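Local structure of carbonic anhydrase (Porphyridium purpureum, 1DDZ) at residues Leu145-Asn150 with Val366-Val371; Ile196-Trp201 with Asn229-Ile234; Asp453-Gly458 with Val481-Asp486. The protein probably catalyses the zinc-dependent interconversion of carbon dioxide and hydrogencarbonate, as a beta-class carbonic anhydrase with two zinc sites in one chain. One frame throughout, in Å; residues are numbered along the deposited sequence.

Interaction 1: residues Leu145-Asn150 with Val366-Val371; sequences LGLIDN and VLQYAV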
loop_
_atom_site.group_PDB
_atom_site.type_symbol
_atom_site.label_atom_id
_atom_site.label_comp_id
_atom_site.label_asym_id
_atom_site.label_seq_id
_atom_site.Cartn_x
_atom_site.Cartn_y
_atom_site.Cartn_z
ATOM N N LEU A 145 5.736 -18.343 -2.338
ATOM C CA LEU A 145 4.490 -18.198 -1.588
ATOM C C LEU A 145 3.436 -17.296 -2.245
ATOM O O LEU A 145 2.325 -17.183 -1.734
ATOM C CB LEU A 145 4.774 -17.725 -0.161
ATOM C CG LEU A 145 5.577 -18.658 0.759
ATOM C CD1 LEU A 145 5.677 -18.038 2.127
ATOM C CD2 LEU A 145 4.925 -20.009 0.880
ATOM N N GLY A 146 3.773 -16.662 -3.366
ATOM C CA GLY A 146 2.829 -15.792 -4.042
ATOM C C GLY A 146 2.675 -14.402 -3.436
ATOM O O GLY A 146 3.646 -13.801 -2.950
ATOM N N LEU A 147 1.439 -13.898 -3.441
ATOM C CA LEU A 147 1.095 -12.572 -2.903
ATOM C C LEU A 147 1.855 -12.209 -1.622
ATOM O O LEU A 147 2.524 -11.176 -1.558
ATOM C CB LEU A 147 -0.413 -12.507 -2.625
ATOM C CG LEU A 147 -1.243 -11.321 -2.061
ATOM C CD1 LEU A 147 -0.769 -10.797 -0.720
ATOM C CD2 LEU A 147 -1.303 -10.214 -3.045
ATOM N N ILE A 148 1.705 -13.032 -0.594
ATOM C CA ILE A 148 2.341 -12.771 0.681
ATOM C C ILE A 148 3.875 -12.681 0.677
ATOM O O ILE A 148 4.452 -12.059 1.576
ATOM C CB ILE A 148 1.879 -13.772 1.741
ATOM C CG1 ILE A 148 2.292 -13.271 3.127
ATOM C CG2 ILE A 148 2.441 -15.156 1.440
ATOM C CD1 ILE A 148 1.685 -14.040 4.228
ATOM N N ASP A 149 4.540 -13.266 -0.319
ATOM C CA ASP A 149 6.002 -13.194 -0.352
ATOM C C ASP A 149 6.469 -11.754 -0.555
ATOM O O ASP A 149 7.553 -11.371 -0.108
ATOM C CB ASP A 149 6.558 -14.090 -1.454
ATOM C CG ASP A 149 7.192 -15.335 -0.915
ATOM O OD1 ASP A 149 7.407 -15.424 0.315
ATOM O OD2 ASP A 149 7.490 -16.236 -1.718
ATOM N N ASN A 150 5.615 -10.934 -1.179
ATOM C CA ASN A 150 5.931 -9.521 -1.418
ATOM C C ASN A 150 5.883 -8.756 -0.091
ATOM O O ASN A 150 6.641 -7.822 0.145
ATOM C CB ASN A 150 4.962 -8.937 -2.438
ATOM C CG ASN A 150 5.019 -9.658 -3.781
ATOM O OD1 ASN A 150 6.009 -9.582 -4.505
ATOM N ND2 ASN A 150 3.950 -10.363 -4.116
ATOM N N VAL A 366 -2.725 -11.206 5.168
ATOM C CA VAL A 366 -3.287 -11.967 6.294
ATOM C C VAL A 366 -4.298 -12.983 5.756
ATOM O O VAL A 366 -4.281 -14.147 6.162
ATOM C CB VAL A 366 -4.007 -11.057 7.333
ATOM C CG1 VAL A 366 -4.622 -11.889 8.415
ATOM C CG2 VAL A 366 -3.036 -10.072 7.972
ATOM N N LEU A 367 -5.155 -12.539 4.828
ATOM C CA LEU A 367 -6.187 -13.383 4.207
ATOM C C LEU A 367 -5.556 -14.596 3.539
ATOM O O LEU A 367 -5.899 -15.733 3.852
ATOM C CB LEU A 367 -6.950 -12.592 3.133
ATOM C CG LEU A 367 -8.478 -12.632 2.989
ATOM C CD1 LEU A 367 -8.827 -12.412 1.550
ATOM C CD2 LEU A 367 -9.088 -13.924 3.482
ATOM N N GLN A 368 -4.618 -14.352 2.634
ATOM C CA GLN A 368 -3.948 -15.439 1.927
ATOM C C GLN A 368 -3.286 -16.416 2.884
ATOM O O GLN A 368 -3.474 -17.633 2.773
ATOM C CB GLN A 368 -2.902 -14.911 0.946
ATOM C CG GLN A 368 -2.282 -16.050 0.163
ATOM C CD GLN A 368 -0.977 -15.688 -0.486
ATOM O OE1 GLN A 368 -0.358 -14.682 -0.142
ATOM N NE2 GLN A 368 -0.540 -16.514 -1.425
ATOM N N TYR A 369 -2.524 -15.880 3.833
ATOM C CA TYR A 369 -1.850 -16.714 4.809
ATOM C C TYR A 369 -2.846 -17.627 5.554
ATOM O O TYR A 369 -2.605 -18.823 5.712
ATOM C CB TYR A 369 -1.078 -15.849 5.802
ATOM C CG TYR A 369 -0.223 -16.685 6.739
ATOM C CD1 TYR A 369 1.050 -17.090 6.355
ATOM C CD2 TYR A 369 -0.690 -17.086 7.988
ATOM C CE1 TYR A 369 1.834 -17.875 7.175
ATOM C CE2 TYR A 369 0.092 -17.877 8.826
ATOM C CZ TYR A 369 1.361 -18.265 8.412
ATOM O OH TYR A 369 2.157 -19.049 9.224
ATOM N N ALA A 370 -3.980 -17.067 5.974
ATOM C CA ALA A 370 -4.996 -17.823 6.712
ATOM C C ALA A 370 -5.775 -18.818 5.871
ATOM O O ALA A 370 -5.949 -19.964 6.254
ATOM C CB ALA A 370 -5.965 -16.859 7.384
ATOM N N VAL A 371 -6.274 -18.358 4.735
ATOM C CA VAL A 371 -7.067 -19.186 3.844
ATOM C C VAL A 371 -6.244 -20.212 3.073
ATOM O O VAL A 371 -6.553 -21.393 3.100
ATOM C CB VAL A 371 -7.858 -18.306 2.823
ATOM C CG1 VAL A 371 -8.636 -19.168 1.834
ATOM C CG2 VAL A 371 -8.810 -17.365 3.557
#

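Interaction 2: residues Ile196-Trp201 with Asn229-Ile234; sequences IVQDAW and NSSDDI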
loop_
_atom_site.group_PDB
_atom_site.type_symbol
_atom_site.label_atom_id
_atom_site.label_comp_id
_atom_site.label_asym_id
_atom_site.label_seq_id
_atom_site.Cartn_x
_atom_site.Cartn_y
_atom_site.Cartn_z
ATOM N N ILE A 196 4.041 11.156 10.991
ATOM C CA ILE A 196 3.160 11.255 12.151
ATOM C C ILE A 196 3.942 11.423 13.465
ATOM O O ILE A 196 3.724 12.380 14.203
ATOM C CB ILE A 196 2.239 10.010 12.217
ATOM C CG1 ILE A 196 1.397 9.928 10.939
ATOM C CG2 ILE A 196 1.401 10.035 13.472
ATOM C CD1 ILE A 196 1.009 8.540 10.553
ATOM N N VAL A 197 4.868 10.505 13.744
ATOM C CA VAL A 197 5.660 10.601 14.960
ATOM C C VAL A 197 6.686 11.752 14.883
ATOM O O VAL A 197 6.962 12.400 15.903
ATOM C CB VAL A 197 6.317 9.275 15.299
ATOM C CG1 VAL A 197 7.170 9.408 16.544
ATOM C CG2 VAL A 197 5.260 8.216 15.510
ATOM N N GLN A 198 7.216 12.041 13.692
ATOM C CA GLN A 198 8.143 13.169 13.562
ATOM C C GLN A 198 7.403 14.502 13.809
ATOM O O GLN A 198 7.876 15.351 14.556
ATOM C CB GLN A 198 8.842 13.180 12.195
ATOM C CG GLN A 198 9.917 12.102 12.053
ATOM C CD GLN A 198 11.088 12.268 13.039
ATOM O OE1 GLN A 198 11.839 13.222 12.958
ATOM N NE2 GLN A 198 11.261 11.311 13.939
ATOM N N ASP A 199 6.202 14.642 13.265
ATOM C CA ASP A 199 5.422 15.856 13.477
ATOM C C ASP A 199 5.068 16.022 14.954
ATOM O O ASP A 199 5.279 17.064 15.535
ATOM C CB ASP A 199 4.134 15.811 12.651
ATOM C CG ASP A 199 4.374 15.995 11.185
ATOM O OD1 ASP A 199 5.409 16.577 10.796
ATOM O OD2 ASP A 199 3.495 15.564 10.419
ATOM N N ALA A 200 4.565 14.964 15.565
ATOM C CA ALA A 200 4.194 14.992 16.968
ATOM C C ALA A 200 5.362 15.430 17.815
ATOM O O ALA A 200 5.222 16.313 18.665
ATOM C CB ALA A 200 3.713 13.619 17.423
ATOM N N TRP A 201 6.523 14.824 17.583
ATOM C CA TRP A 201 7.718 15.153 18.345
ATOM C C TRP A 201 8.167 16.579 18.106
ATOM O O TRP A 201 8.595 17.256 19.040
ATOM C CB TRP A 201 8.832 14.171 18.037
ATOM C CG TRP A 201 8.668 12.882 18.745
ATOM C CD1 TRP A 201 7.819 12.622 19.782
ATOM C CD2 TRP A 201 9.378 11.667 18.483
ATOM N NE1 TRP A 201 7.961 11.320 20.181
ATOM C CE2 TRP A 201 8.911 10.709 19.401
ATOM C CE3 TRP A 201 10.367 11.296 17.558
ATOM C CZ2 TRP A 201 9.397 9.386 19.421
ATOM C CZ3 TRP A 201 10.849 9.982 17.579
ATOM C CH2 TRP A 201 10.363 9.045 18.504
ATOM N N ASN A 229 12.129 10.810 21.926
ATOM C CA ASN A 229 12.012 11.883 20.963
ATOM C C ASN A 229 13.349 11.996 20.221
ATOM O O ASN A 229 14.331 12.383 20.817
ATOM C CB ASN A 229 11.676 13.203 21.685
ATOM C CG ASN A 229 11.441 14.355 20.719
ATOM O OD1 ASN A 229 12.144 14.491 19.715
ATOM N ND2 ASN A 229 10.445 15.179 21.005
ATOM N N SER A 230 13.398 11.601 18.953
ATOM C CA SER A 230 14.627 11.702 18.169
ATOM C C SER A 230 14.283 12.166 16.776
ATOM O O SER A 230 13.591 11.444 16.063
ATOM C CB SER A 230 15.337 10.345 18.028
ATOM O OG SER A 230 15.675 9.770 19.274
ATOM N N SER A 231 14.774 13.343 16.385
ATOM C CA SER A 231 14.529 13.864 15.047
ATOM C C SER A 231 15.192 12.949 14.047
ATOM O O SER A 231 16.299 12.438 14.276
ATOM C CB SER A 231 15.101 15.268 14.862
ATOM O OG SER A 231 15.100 15.629 13.483
ATOM N N ASP A 232 14.505 12.717 12.943
ATOM C CA ASP A 232 15.027 11.868 11.900
ATOM C C ASP A 232 15.478 12.764 10.760
ATOM O O ASP A 232 15.847 12.284 9.711
ATOM C CB ASP A 232 13.974 10.868 11.432
ATOM C CG ASP A 232 14.557 9.792 10.553
ATOM O OD1 ASP A 232 15.723 9.466 10.765
ATOM O OD2 ASP A 232 13.871 9.274 9.652
ATOM N N ASP A 233 15.588 14.055 11.035
ATOM C CA ASP A 233 16.000 15.029 10.040
ATOM C C ASP A 233 17.450 14.953 9.559
ATOM O O ASP A 233 18.375 14.813 10.359
ATOM C CB ASP A 233 15.772 16.426 10.585
ATOM C CG ASP A 233 16.139 17.492 9.587
ATOM O OD1 ASP A 233 15.434 17.580 8.571
ATOM O OD2 ASP A 233 17.142 18.210 9.785
ATOM N N ILE A 234 17.647 15.049 8.247
ATOM C CA ILE A 234 18.987 15.068 7.676
ATOM C C ILE A 234 19.108 16.226 6.706
ATOM O O ILE A 234 20.162 16.415 6.123
ATOM C CB ILE A 234 19.379 13.773 6.918
ATOM C CG1 ILE A 234 18.438 13.534 5.743
ATOM C CG2 ILE A 234 19.471 12.591 7.863
ATOM C CD1 ILE A 234 18.953 12.497 4.756
#

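Interaction 3: residues Asp453-Gly458 with Val481-Asp486; sequences DAWDAG and VAKAND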
loop_
_atom_site.group_PDB
_atom_site.type_symbol
_atom_site.label_atom_id
_atom_site.label_comp_id
_atom_site.label_asym_id
_atom_site.label_seq_id
_atom_site.Cartn_x
_atom_site.Cartn_y
_atom_site.Cartn_z
ATOM N N ASP A 453 -10.627 -18.622 -5.360
ATOM C CA ASP A 453 -9.791 -19.787 -5.665
ATOM C C ASP A 453 -10.081 -20.920 -4.696
ATOM O O ASP A 453 -10.265 -22.070 -5.097
ATOM C CB ASP A 453 -8.304 -19.442 -5.564
ATOM C CG ASP A 453 -7.798 -18.664 -6.759
ATOM O OD1 ASP A 453 -8.539 -18.529 -7.755
ATOM O OD2 ASP A 453 -6.650 -18.170 -6.705
ATOM N N ALA A 454 -10.142 -20.595 -3.411
ATOM C CA ALA A 454 -10.407 -21.613 -2.412
ATOM C C ALA A 454 -11.748 -22.267 -2.659
ATOM O O ALA A 454 -11.861 -23.494 -2.602
ATOM C CB ALA A 454 -10.367 -21.019 -1.021
ATOM N N TRP A 455 -12.765 -21.453 -2.945
ATOM C CA TRP A 455 -14.111 -21.971 -3.184
ATOM C C TRP A 455 -14.175 -22.897 -4.368
ATOM O O TRP A 455 -14.594 -24.052 -4.229
ATOM C CB TRP A 455 -15.137 -20.850 -3.362
ATOM C CG TRP A 455 -15.636 -20.332 -2.069
ATOM C CD1 TRP A 455 -15.562 -20.951 -0.848
ATOM C CD2 TRP A 455 -16.306 -19.096 -1.847
ATOM N NE1 TRP A 455 -16.146 -20.179 0.112
ATOM C CE2 TRP A 455 -16.619 -19.032 -0.469
ATOM C CE3 TRP A 455 -16.687 -18.036 -2.681
ATOM C CZ2 TRP A 455 -17.295 -17.952 0.097
ATOM C CZ3 TRP A 455 -17.360 -16.963 -2.120
ATOM C CH2 TRP A 455 -17.660 -16.931 -0.740
ATOM N N ASP A 456 -13.758 -22.427 -5.540
ATOM C CA ASP A 456 -13.838 -23.321 -6.676
ATOM C C ASP A 456 -12.776 -24.437 -6.660
ATOM O O ASP A 456 -12.680 -25.237 -7.589
ATOM C CB ASP A 456 -13.993 -22.574 -8.010
ATOM C CG ASP A 456 -12.900 -21.603 -8.268
ATOM O OD1 ASP A 456 -13.192 -20.522 -8.818
ATOM O OD2 ASP A 456 -11.744 -21.928 -7.950
ATOM N N ALA A 457 -12.004 -24.486 -5.575
ATOM C CA ALA A 457 -11.018 -25.535 -5.346
ATOM C C ALA A 457 -11.709 -26.538 -4.410
ATOM O O ALA A 457 -11.114 -27.538 -3.998
ATOM C CB ALA A 457 -9.779 -24.978 -4.664
ATOM N N GLY A 458 -12.952 -26.228 -4.035
ATOM C CA GLY A 458 -13.732 -27.088 -3.157
ATOM C C GLY A 458 -13.318 -27.071 -1.697
ATOM O O GLY A 458 -13.602 -28.010 -0.956
ATOM N N VAL A 481 -21.824 -16.365 4.036
ATOM C CA VAL A 481 -21.779 -16.841 2.653
ATOM C C VAL A 481 -20.885 -18.059 2.654
ATOM O O VAL A 481 -19.728 -17.998 3.087
ATOM C CB VAL A 481 -21.151 -15.818 1.687
ATOM C CG1 VAL A 481 -21.175 -16.367 0.268
ATOM C CG2 VAL A 481 -21.853 -14.502 1.732
ATOM N N ALA A 482 -21.419 -19.180 2.199
ATOM C CA ALA A 482 -20.651 -20.419 2.146
ATOM C C ALA A 482 -19.981 -20.626 0.801
ATOM O O ALA A 482 -19.037 -21.386 0.697
ATOM C CB ALA A 482 -21.538 -21.603 2.463
ATOM N N LYS A 483 -20.528 -20.035 -0.246
ATOM C CA LYS A 483 -19.935 -20.161 -1.567
ATOM C C LYS A 483 -20.799 -19.401 -2.546
ATOM O O LYS A 483 -22.014 -19.526 -2.524
ATOM C CB LYS A 483 -19.857 -21.624 -1.992
ATOM C CG LYS A 483 -18.924 -21.879 -3.159
ATOM C CD LYS A 483 -18.977 -23.338 -3.581
ATOM C CE LYS A 483 -17.866 -23.668 -4.564
ATOM N NZ LYS A 483 -18.006 -25.044 -5.131
ATOM N N ALA A 484 -20.157 -18.627 -3.407
ATOM C CA ALA A 484 -20.850 -17.830 -4.395
ATOM C C ALA A 484 -19.839 -17.397 -5.459
ATOM O O ALA A 484 -18.877 -16.670 -5.186
ATOM C CB ALA A 484 -21.497 -16.614 -3.728
ATOM N N ASN A 485 -20.050 -17.873 -6.671
ATOM C CA ASN A 485 -19.172 -17.544 -7.775
ATOM C C ASN A 485 -19.297 -16.077 -8.101
ATOM O O ASN A 485 -20.400 -15.536 -8.130
ATOM C CB ASN A 485 -19.543 -18.362 -9.003
ATOM C CG ASN A 485 -18.613 -18.112 -10.145
ATOM O OD1 ASN A 485 -18.944 -17.384 -11.077
ATOM N ND2 ASN A 485 -17.405 -18.661 -10.053
ATOM N N ASP A 486 -18.172 -15.417 -8.309
ATOM C CA ASP A 486 -18.223 -14.019 -8.631
ATOM C C ASP A 486 -17.893 -13.732 -10.089
ATOM O O ASP A 486 -17.526 -12.618 -10.429
ATOM C CB ASP A 486 -17.313 -13.224 -7.708
ATOM C CG ASP A 486 -17.527 -11.724 -7.838
ATOM O OD1 ASP A 486 -18.677 -11.287 -8.085
ATOM O OD2 ASP A 486 -16.539 -10.976 -7.708
#

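Interaction 1: residues Leu145-Asn150 with Val366-Val371
The side-chain amide of Gln368 spans the bend from Leu145 to Ile148, and through it the two beta-carbonic anhydrase sequences of the chain meet: residues 145-150 lead into helix 147-161 of the first, and residues 366-371 belong to helix 361-373 of the second.

The polar part is a two-pronged grip. Gln368 OE1 accepts from Ile148 N at 2.7 Å, with the donor in the carbonyl plane, while Gln368 NE2 donates to Leu145 O at 3.0 Å, the acceptor lying 31° out of the amide plane. With CG anti to the backbone N (chi1 -177°) and the chain extended beyond it, Gln368 reaches from its helix to the turn, and the two bonds fix the rotation of its buried amide. Second partners are Gln372 OE1 for Gln368 NE2 and Tyr373 OH for Leu145 O. Gly146 suits the bend, since at its backbone angles a side chain would press on the carbonyl before it.

Carbon contacts surround the amide: Leu147 CB lies against Gln368 OE1 at 3.3 Å. The apolar contact is that of Ile148 CD1 with Tyr369 CB at 3.7 Å, approaching the tyrosine obliquely. The Tyr369 side chain, also packed near the Phe347 ring, comes within about 4 Å of that of Asp76, a ligand of the first zinc ion, so a residue of the second sequence borders the metal site of the first.

Bonds inside the turn hold its shape: Asp149 OD2 accepts from Leu145 N at 2.8 Å, and Leu147 O takes both Asn150 N and Asn150 ND2 from the same face of its plane.

Interaction 2: residues Ile196-Trp201 with Asn229-Ile234
Gln198 and Trp201, one turn apart on helix 195-202, make the first shell against residues 229-234. Gln198 clasps the backbone through its amide. Its NE2 points at Ser230 O (3.2 Å) with an almost straight N-H...O angle of 176°. Its OE1 accepts from Asp232 N at 2.7 Å, the donor lying 43° above the carbonyl plane. The chain bends at chi2, which turns the amide toward the loop.

Trp201 supplies a flat surface. Asn229 CA sits 3.6 Å from the centroid of its six-membered ring, a CH-pi contact over the face, and the Asn229 amide stacks along the indole with the planes 19° apart. Asn229 ND2 adds a weak bond to Trp201 O at 3.4 Å. Val197 CG1 covers the opposite face, so the ring is sandwiched.

Farther out, Trp201 NE1 donates to Leu207 O, and Gln198 NE2 also bonds Cys192 O. Ser230 OG pairs with Thr270, Asp232 OD1 with Ser265, and Asp232 O with Arg156 of the second subunit. Within the loop, Ser231 OG accepts from Asp233 N in an ST turn.

Because Gln198 grips only main-chain groups here, the side chains of Ser230 and Asp232 can serve those other partners.

Interaction 3: residues Asp453-Gly458 with Val481-Asp486
Trp455 O accepts from Gly458 N at 2.7 Å, and the same carbonyl is brushed by Lys483 CE, 3.3 Å away in the other segment.

The Trp455 ring does most of the packing. Lys483 CA lies over one face, 3.7 Å from the centroid of the six-membered ring in a CH-pi contact, and Ala484 N sits over the same face nearer the rim. Lys483 CG is anti to its own N (chi1 -164°), and the extended chain runs past the indole back toward the helix end, with CG 3.8 Å from Trp455 CG. Trp455 CH2 meets Val481 CG1 at 3.7 Å, the two side chains crossing at about a right angle.

This indole joins the end of a helix to the chain leaving strand 476-481, which in this chain is an outermost strand of the mixed sheet and runs antiparallel to strand 462-468. Gly458 follows the helix in a Schellman motif, its positive phi (74°) suiting a glycine. Trp455 NE1 donates to Leu461 O, just ahead of that neighbouring strand. With an alanine here in place of the indole, a gap would probably open beneath Lys483 and Ala484, taking the ring contact from Val481 CG1 and leaving Leu461 O without this donor.

Gln452 works alongside, bonding Ala484 O and Asp486 N. Asp456, exposed beside the ring, forms a salt bridge through OD1 with Arg398 NH1 of the second subunit.

Interactions 2 and 3 are related arrangements in the two halves of the chain: in each, a helix tryptophan is laid against the residues that follow the antiparallel last strand, but an asparagine covers the ring in one and a lysine in the other. Their centres are 47 Å apart, on opposite sides of the chain's centre, and both lie away from the zinc sites. Interaction 1 instead joins the halves, and its Tyr369 side chain is about 7 Å from a zinc ion. It touches interaction 3 directly, Val371 CG1 packing on Ala454 CB at 3.8 Å, with centres 18 Å apart; interaction 2 stays separate, its nearest atoms about 19 Å from interaction 1. All three also reach the second subunit.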